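Local coordinates for GDSL-like protein (Collinsella aerofaciens ATCC 25986, PDB 7BXD) that probably acts as an acyl-hydrolase of the GDSL-like lipase family, cleaving ester-type bonds, at residues G106-D109 with F110-N113; S121-A124 with H125-Y128; T175-A178 with Y179-M183. All coordinates share one frame; numbering follows the deposited sequence.

Contact 1: residues G106-D109 with F110-N113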
loop_
_atom_site.group_PDB
_atom_site.type_symbol
_atom_site.label_atom_id
_atom_site.label_comp_id
_atom_site.label_asym_id
_atom_site.label_seq_id
_atom_site.Cartn_x
_atom_site.Cartn_y
_atom_site.Cartn_z
ATOM N N GLY A 106 -1.028 4.966 0.240
ATOM C CA GLY A 106 -2.000 6.011 -0.003
ATOM C C GLY A 106 -2.782 6.437 1.221
ATOM O O GLY A 106 -3.349 7.538 1.214
ATOM N N VAL A 107 -2.809 5.638 2.294
ATOM C CA VAL A 107 -3.582 6.082 3.449
ATOM C C VAL A 107 -2.950 7.333 4.042
ATOM O O VAL A 107 -3.660 8.188 4.596
ATOM C CB VAL A 107 -3.822 4.962 4.493
ATOM C CG1 VAL A 107 -2.539 4.643 5.281
ATOM C CG2 VAL A 107 -4.967 5.323 5.433
ATOM N N ASN A 108 -1.613 7.465 3.970
ATOM C CA ASN A 108 -0.987 8.674 4.518
ATOM C C ASN A 108 -1.204 9.891 3.624
ATOM O O ASN A 108 -1.287 11.025 4.124
ATOM C CB ASN A 108 0.485 8.457 4.820
ATOM C CG ASN A 108 0.683 7.423 5.905
ATOM O OD1 ASN A 108 -0.063 7.408 6.888
ATOM N ND2 ASN A 108 1.693 6.569 5.747
ATOM N N ASP A 109 -1.285 9.699 2.302
ATOM C CA ASP A 109 -1.615 10.810 1.423
ATOM C C ASP A 109 -2.977 11.383 1.786
ATOM O O ASP A 109 -3.162 12.614 1.802
ATOM C CB ASP A 109 -1.582 10.348 -0.038
ATOM C CG ASP A 109 -0.228 9.787 -0.421
ATOM O OD1 ASP A 109 0.067 8.649 0.047
ATOM O OD2 ASP A 109 0.518 10.487 -1.153
ATOM N N PHE A 110 -3.962 10.501 2.044
ATOM C CA PHE A 110 -5.278 10.938 2.481
ATOM C C PHE A 110 -5.175 11.636 3.840
ATOM O O PHE A 110 -5.631 12.768 4.012
ATOM C CB PHE A 110 -6.184 9.706 2.568
ATOM C CG PHE A 110 -7.409 9.899 3.443
ATOM C CD1 PHE A 110 -8.361 10.885 3.146
ATOM C CD2 PHE A 110 -7.598 9.086 4.546
ATOM C CE1 PHE A 110 -9.487 11.038 3.958
ATOM C CE2 PHE A 110 -8.714 9.240 5.352
ATOM C CZ PHE A 110 -9.657 10.224 5.060
ATOM N N SER A 111 -4.570 10.971 4.832
ATOM C CA SER A 111 -4.623 11.482 6.197
ATOM C C SER A 111 -3.758 12.720 6.399
ATOM O O SER A 111 -4.030 13.504 7.319
ATOM C CB SER A 111 -4.281 10.380 7.209
ATOM O OG SER A 111 -2.911 10.051 7.195
ATOM N N ARG A 112 -2.714 12.908 5.588
ATOM C CA ARG A 112 -1.818 14.051 5.725
ATOM C C ARG A 112 -1.948 15.041 4.572
ATOM O O ARG A 112 -1.035 15.824 4.325
ATOM C CB ARG A 112 -0.371 13.584 5.955
ATOM C CG ARG A 112 -0.214 12.647 7.143
ATOM C CD ARG A 112 -0.787 13.266 8.401
ATOM N NE ARG A 112 -0.342 12.559 9.594
ATOM C CZ ARG A 112 -1.024 12.522 10.730
ATOM N NH1 ARG A 112 -2.190 13.146 10.818
ATOM N NH2 ARG A 112 -0.549 11.851 11.770
ATOM N N ASN A 113 -3.093 15.057 3.884
ATOM C CA ASN A 113 -3.483 16.202 3.062
ATOM C C ASN A 113 -2.547 16.431 1.876
ATOM O O ASN A 113 -2.136 17.549 1.584
ATOM C CB ASN A 113 -3.652 17.430 3.955
ATOM C CG ASN A 113 -4.665 17.150 5.003
ATOM O OD1 ASN A 113 -5.815 16.877 4.675
ATOM N ND2 ASN A 113 -4.256 17.126 6.268
HETATM O O HOH W 1 -1.328 9.150 8.776
#

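Contact 2: residues S121-A124 with H125-Y128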
loop_
_atom_site.group_PDB
_atom_site.type_symbol
_atom_site.label_atom_id
_atom_site.label_comp_id
_atom_site.label_asym_id
_atom_site.label_seq_id
_atom_site.Cartn_x
_atom_site.Cartn_y
_atom_site.Cartn_z
ATOM N N SER A 121 -1.818 14.760 -14.267
ATOM C CA SER A 121 -0.764 15.414 -13.509
ATOM C C SER A 121 0.553 14.668 -13.644
ATOM O O SER A 121 0.604 13.420 -13.640
ATOM C CB SER A 121 -1.142 15.351 -12.035
ATOM O OG SER A 121 -0.091 15.860 -11.212
ATOM N N THR A 122 1.643 15.440 -13.669
ATOM C CA THR A 122 2.990 14.906 -13.485
ATOM C C THR A 122 3.718 15.587 -12.330
ATOM O O THR A 122 4.953 15.493 -12.218
ATOM C CB THR A 122 3.814 14.978 -14.780
ATOM O OG1 THR A 122 3.916 16.340 -15.201
ATOM C CG2 THR A 122 3.171 14.143 -15.874
ATOM N N ASP A 123 2.976 16.226 -11.439
ATOM C CA ASP A 123 3.564 16.812 -10.239
ATOM C C ASP A 123 3.600 15.729 -9.163
ATOM O O ASP A 123 2.551 15.277 -8.701
ATOM C CB ASP A 123 2.675 17.955 -9.774
ATOM C CG ASP A 123 3.229 18.697 -8.566
ATOM O OD1 ASP A 123 4.256 18.259 -7.997
ATOM O OD2 ASP A 123 2.618 19.720 -8.160
ATOM N N ALA A 124 4.805 15.292 -8.779
ATOM C CA ALA A 124 4.940 14.254 -7.761
ATOM C C ALA A 124 4.543 14.719 -6.366
ATOM O O ALA A 124 4.524 13.885 -5.450
ATOM C CB ALA A 124 6.369 13.699 -7.771
ATOM N N HIS A 125 4.205 15.998 -6.188
ATOM C CA HIS A 125 3.561 16.480 -4.968
ATOM C C HIS A 125 2.043 16.303 -4.990
ATOM O O HIS A 125 1.403 16.530 -3.957
ATOM C CB HIS A 125 3.865 17.965 -4.747
ATOM C CG HIS A 125 5.315 18.246 -4.576
ATOM N ND1 HIS A 125 6.146 18.465 -5.652
ATOM C CD2 HIS A 125 6.090 18.335 -3.473
ATOM C CE1 HIS A 125 7.371 18.712 -5.216
ATOM N NE2 HIS A 125 7.370 18.608 -3.898
ATOM N N GLU A 126 1.444 15.979 -6.138
ATOM C CA GLU A 126 0.018 15.691 -6.214
ATOM C C GLU A 126 -0.157 14.178 -6.245
ATOM O O GLU A 126 0.699 13.460 -6.762
ATOM C CB GLU A 126 -0.600 16.302 -7.476
ATOM C CG GLU A 126 -0.714 17.812 -7.464
ATOM C CD GLU A 126 -1.306 18.384 -8.746
ATOM O OE1 GLU A 126 -1.299 17.706 -9.795
ATOM O OE2 GLU A 126 -1.747 19.573 -8.710
ATOM N N PHE A 127 -1.270 13.681 -5.698
ATOM C CA PHE A 127 -1.449 12.237 -5.660
ATOM C C PHE A 127 -1.476 11.630 -7.055
ATOM O O PHE A 127 -0.823 10.608 -7.307
ATOM C CB PHE A 127 -2.711 11.879 -4.896
ATOM C CG PHE A 127 -2.760 10.428 -4.516
ATOM C CD1 PHE A 127 -1.892 9.911 -3.544
ATOM C CD2 PHE A 127 -3.691 9.570 -5.110
ATOM C CE1 PHE A 127 -1.945 8.585 -3.198
ATOM C CE2 PHE A 127 -3.731 8.246 -4.740
ATOM C CZ PHE A 127 -2.863 7.755 -3.783
ATOM N N TYR A 128 -2.269 12.212 -7.967
ATOM C CA TYR A 128 -2.299 11.683 -9.341
ATOM C C TYR A 128 -0.903 11.649 -9.935
ATOM O O TYR A 128 -0.535 10.688 -10.630
ATOM C CB TYR A 128 -3.223 12.503 -10.256
ATOM C CG TYR A 128 -4.694 12.142 -10.222
ATOM C CD1 TYR A 128 -5.186 11.085 -10.993
ATOM C CD2 TYR A 128 -5.612 12.899 -9.489
ATOM C CE1 TYR A 128 -6.532 10.787 -11.043
ATOM C CE2 TYR A 128 -6.965 12.594 -9.517
ATOM C CZ TYR A 128 -7.421 11.535 -10.287
ATOM O OH TYR A 128 -8.773 11.228 -10.274
HETATM O O HOH W 2 -1.707 11.640 -13.525
HETATM O O HOH W 3 0.394 21.283 -7.876
#

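Contact 3: residues T175-A178 with Y179-M183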
loop_
_atom_site.group_PDB
_atom_site.type_symbol
_atom_site.label_atom_id
_atom_site.label_comp_id
_atom_site.label_asym_id
_atom_site.label_seq_id
_atom_site.Cartn_x
_atom_site.Cartn_y
_atom_site.Cartn_z
ATOM N N THR A 175 -12.486 12.591 0.977
ATOM C CA THR A 175 -12.459 11.314 1.696
ATOM C C THR A 175 -11.405 10.393 1.075
ATOM O O THR A 175 -10.816 10.668 0.011
ATOM C CB THR A 175 -13.803 10.579 1.682
ATOM O OG1 THR A 175 -13.997 10.102 0.360
ATOM C CG2 THR A 175 -14.987 11.469 2.120
ATOM N N GLN A 176 -11.163 9.262 1.743
ATOM C CA GLN A 176 -10.173 8.333 1.218
ATOM C C GLN A 176 -10.571 7.801 -0.149
ATOM O O GLN A 176 -9.699 7.473 -0.965
ATOM C CB GLN A 176 -9.985 7.208 2.218
ATOM C CG GLN A 176 -8.826 6.285 1.878
ATOM C CD GLN A 176 -8.513 5.285 2.989
ATOM O OE1 GLN A 176 -8.786 5.564 4.153
ATOM N NE2 GLN A 176 -7.910 4.153 2.655
ATOM N N ALA A 177 -11.873 7.679 -0.404
ATOM C CA ALA A 177 -12.346 7.177 -1.689
ATOM C C ALA A 177 -11.848 8.007 -2.856
ATOM O O ALA A 177 -11.638 7.454 -3.944
ATOM C CB ALA A 177 -13.873 7.108 -1.710
ATOM N N ALA A 178 -11.654 9.332 -2.680
ATOM C CA ALA A 178 -11.141 10.150 -3.780
ATOM C C ALA A 178 -9.730 9.706 -4.154
ATOM O O ALA A 178 -9.349 9.732 -5.339
ATOM C CB ALA A 178 -11.152 11.632 -3.386
ATOM N N TYR A 179 -8.900 9.391 -3.143
ATOM C CA TYR A 179 -7.545 8.919 -3.398
ATOM C C TYR A 179 -7.576 7.534 -4.052
ATOM O O TYR A 179 -6.800 7.260 -4.983
ATOM C CB TYR A 179 -6.720 8.913 -2.096
ATOM C CG TYR A 179 -6.451 10.306 -1.569
ATOM C CD1 TYR A 179 -7.446 11.011 -0.864
ATOM C CD2 TYR A 179 -5.238 10.930 -1.816
ATOM C CE1 TYR A 179 -7.212 12.306 -0.421
ATOM C CE2 TYR A 179 -4.992 12.247 -1.380
ATOM C CZ TYR A 179 -5.996 12.928 -0.685
ATOM O OH TYR A 179 -5.801 14.204 -0.216
ATOM N N VAL A 180 -8.447 6.644 -3.573
ATOM C CA VAL A 180 -8.571 5.327 -4.195
ATOM C C VAL A 180 -8.956 5.464 -5.664
ATOM O O VAL A 180 -8.375 4.811 -6.538
ATOM C CB VAL A 180 -9.557 4.438 -3.409
ATOM C CG1 VAL A 180 -9.760 3.128 -4.114
ATOM C CG2 VAL A 180 -9.025 4.190 -1.961
ATOM N N ARG A 181 -9.944 6.312 -5.963
ATOM C CA ARG A 181 -10.372 6.494 -7.352
ATOM C C ARG A 181 -9.228 7.010 -8.187
ATOM O O ARG A 181 -9.037 6.576 -9.332
ATOM C CB ARG A 181 -11.554 7.464 -7.389
ATOM C CG ARG A 181 -12.882 6.822 -7.067
ATOM C CD ARG A 181 -14.076 7.719 -7.499
ATOM N NE ARG A 181 -13.977 9.093 -6.997
ATOM C CZ ARG A 181 -14.383 9.505 -5.800
ATOM N NH1 ARG A 181 -14.950 8.658 -4.953
ATOM N NH2 ARG A 181 -14.221 10.779 -5.456
ATOM N N ALA A 182 -8.464 7.966 -7.654
ATOM C CA ALA A 182 -7.328 8.502 -8.420
ATOM C C ALA A 182 -6.337 7.380 -8.747
ATOM O O ALA A 182 -5.838 7.270 -9.879
ATOM C CB ALA A 182 -6.646 9.603 -7.618
ATOM N N MET A 183 -6.011 6.546 -7.752
ATOM C CA MET A 183 -5.101 5.428 -7.983
ATOM C C MET A 183 -5.637 4.516 -9.066
ATOM O O MET A 183 -4.895 4.108 -9.967
ATOM C CB MET A 183 -4.920 4.644 -6.682
ATOM C CG MET A 183 -4.005 3.420 -6.847
ATOM S SD MET A 183 -3.712 2.536 -5.298
ATOM C CE MET A 183 -2.614 3.661 -4.479
HETATM O O HOH W 4 -16.267 10.390 -2.225
#

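Contact 1: residues G106-D109 with F110-N113
The Gly-x-Asn-Asp signature of the SGNH hydrolases opens the short helix 107-111, where the carbonyls of G106, V107 and N108 meet the amides of F110, S111 and R112. G106 is the N-cap, and with its phi of 121° a CB would press on the preceding carbonyl oxygen. G106 O receives F110 N at 3.1 Å in an almost straight bond (167° at the hydrogen). S111 N follows to V107 O at 2.9 Å, and R112 N to N108 O at 2.8 Å, just as the chain leaves helical geometry at R112.

Side-chain carbons also touch two of these carbonyls. F110 CB stands 3.6 Å from V107 O, while the ring leads off to Q176 and Y179 of helix 176-189. R112 lays the root of its side chain on N108 O, with CB 3.3 Å from that oxygen, and sends NH2 out to the carbonyl of K161. With CG beside its own backbone N (chi1 -58°), D109 turns its carboxylate off the helix, where OD1 and OD2 accept from the amides of I77 and A78; two grips fix its rotation. N108 likewise reaches away, ND2 donating to S75 O. This is block III of the SGNH fold, whose asparagine contributes to the oxyanion hole in relatives, a role probably kept by N108.

Contact 2: residues S121-A124 with H125-Y128
S121 and E126 meet through a hydroxyl and a carboxylate: S121 OG donates to E126 OE1 over a short 2.6 Å, on the anti side and close to the carboxylate plane. The two residues bracket a compact lead-in to helix 127-141, made of an ST turn at S121 and a type I beta turn from D123 to E126. In the ST turn S121 OG also accepts from D123 N at 3.1 Å, making it a relay between the loop backbone and the N-cap glutamate.

D123 carries the other half. Its CG lies anti to the backbone N (chi1 -177°), which brings OD1 within reach of two donors of H125. H125 N meets D123 OD1 from above the carboxylate plane at 2.9 Å, whereas H125 ND1, 3.0 Å from D123 OD1, takes its syn lone pair, with that oxygen in the imidazole plane. With an alanine here, H125 N and ND1 would probably both lose the acceptor they share, and the imidazole would be set free to turn.

Behind these, E126 N closes the beta turn on D123 O at 2.9 Å. Farther out, Y128 CB backs S121 CB, and Y128 OH is anchored on E185 of helix 176-189. One water bridges the neighbouring carboxylates and probably offsets some of the repulsion between them, donating to D123 OD2 at 2.7 Å and to E126 OE2 at 2.9 Å.

Contact 3: residues T175-A178 with Y179-M183
V180, R181 and A182 hang their amides on the carbonyls of Q176, A177 and A178, forming the first turns of helix 176-189. V180 N meets Q176 O at 3.0 Å, in the carbonyl plane and nearly straight (165° at the hydrogen); R181 N to A177 O and A182 N to A178 O are tilted from their planes. T175 is the N-cap, and its OG1 takes a weak capping bond from A177 N at 3.3 Å.

The side chains divide between a buried and an exposed flank. Y179 puts the edge of its ring against the cap, CD1 lying 3.5 Å from T175 O, which sits in the ring plane. Its hydroxyl reaches V114 O, and its ring meets that of F127 edge to face. V180 CG2 rests 3.5 Å from Q176 O, and Q176 extends away to bond S166 OG through OE1 and C153 O through NE2.

On the exposed flank R181 folds back along the helix. A bend at chi3 (-51°) lays one face of the guanidinium over A177 O and A178 CA, NH2 being 3.6 Å from A178 CA and NH1 3.8 Å from A177 CB. The methyl groups of A177 and A178 lie against NH1 and NH2, small enough for the guanidinium to settle close to the backbone, and a water at the guanidinium edge weakly links NH1 with T175 OG1. In chain order the helix joins strand 146-150 to strand 194-195, a beta-alpha-beta crossover of the parallel-sheet, flavodoxin-like fold characteristic of SGNH hydrolases.

How the contacts relate
Contacts 1 and 3 are buried and contact 2 lies at the surface, yet all three touch one another. F110 of contact 1 brings CE1 to 3.3 Å from Q176 N of contact 3, tying the signature helix to the start of helix 176-189. F127, in segment 125-128 but turned away from contact 2, packs against both others: CD1 is 3.4 Å from D109 OD2, and CE2 is 3.2 Å from Y179 O. Their chemistry follows their depth. In contact 1 N108, D109 and R112 spend their polar ends on loop backbone, contact 3 mixes buried aromatic packing with a folded-back surface arginine, and contact 2 relies on carboxylates, a hydroxyl, an imidazole and water.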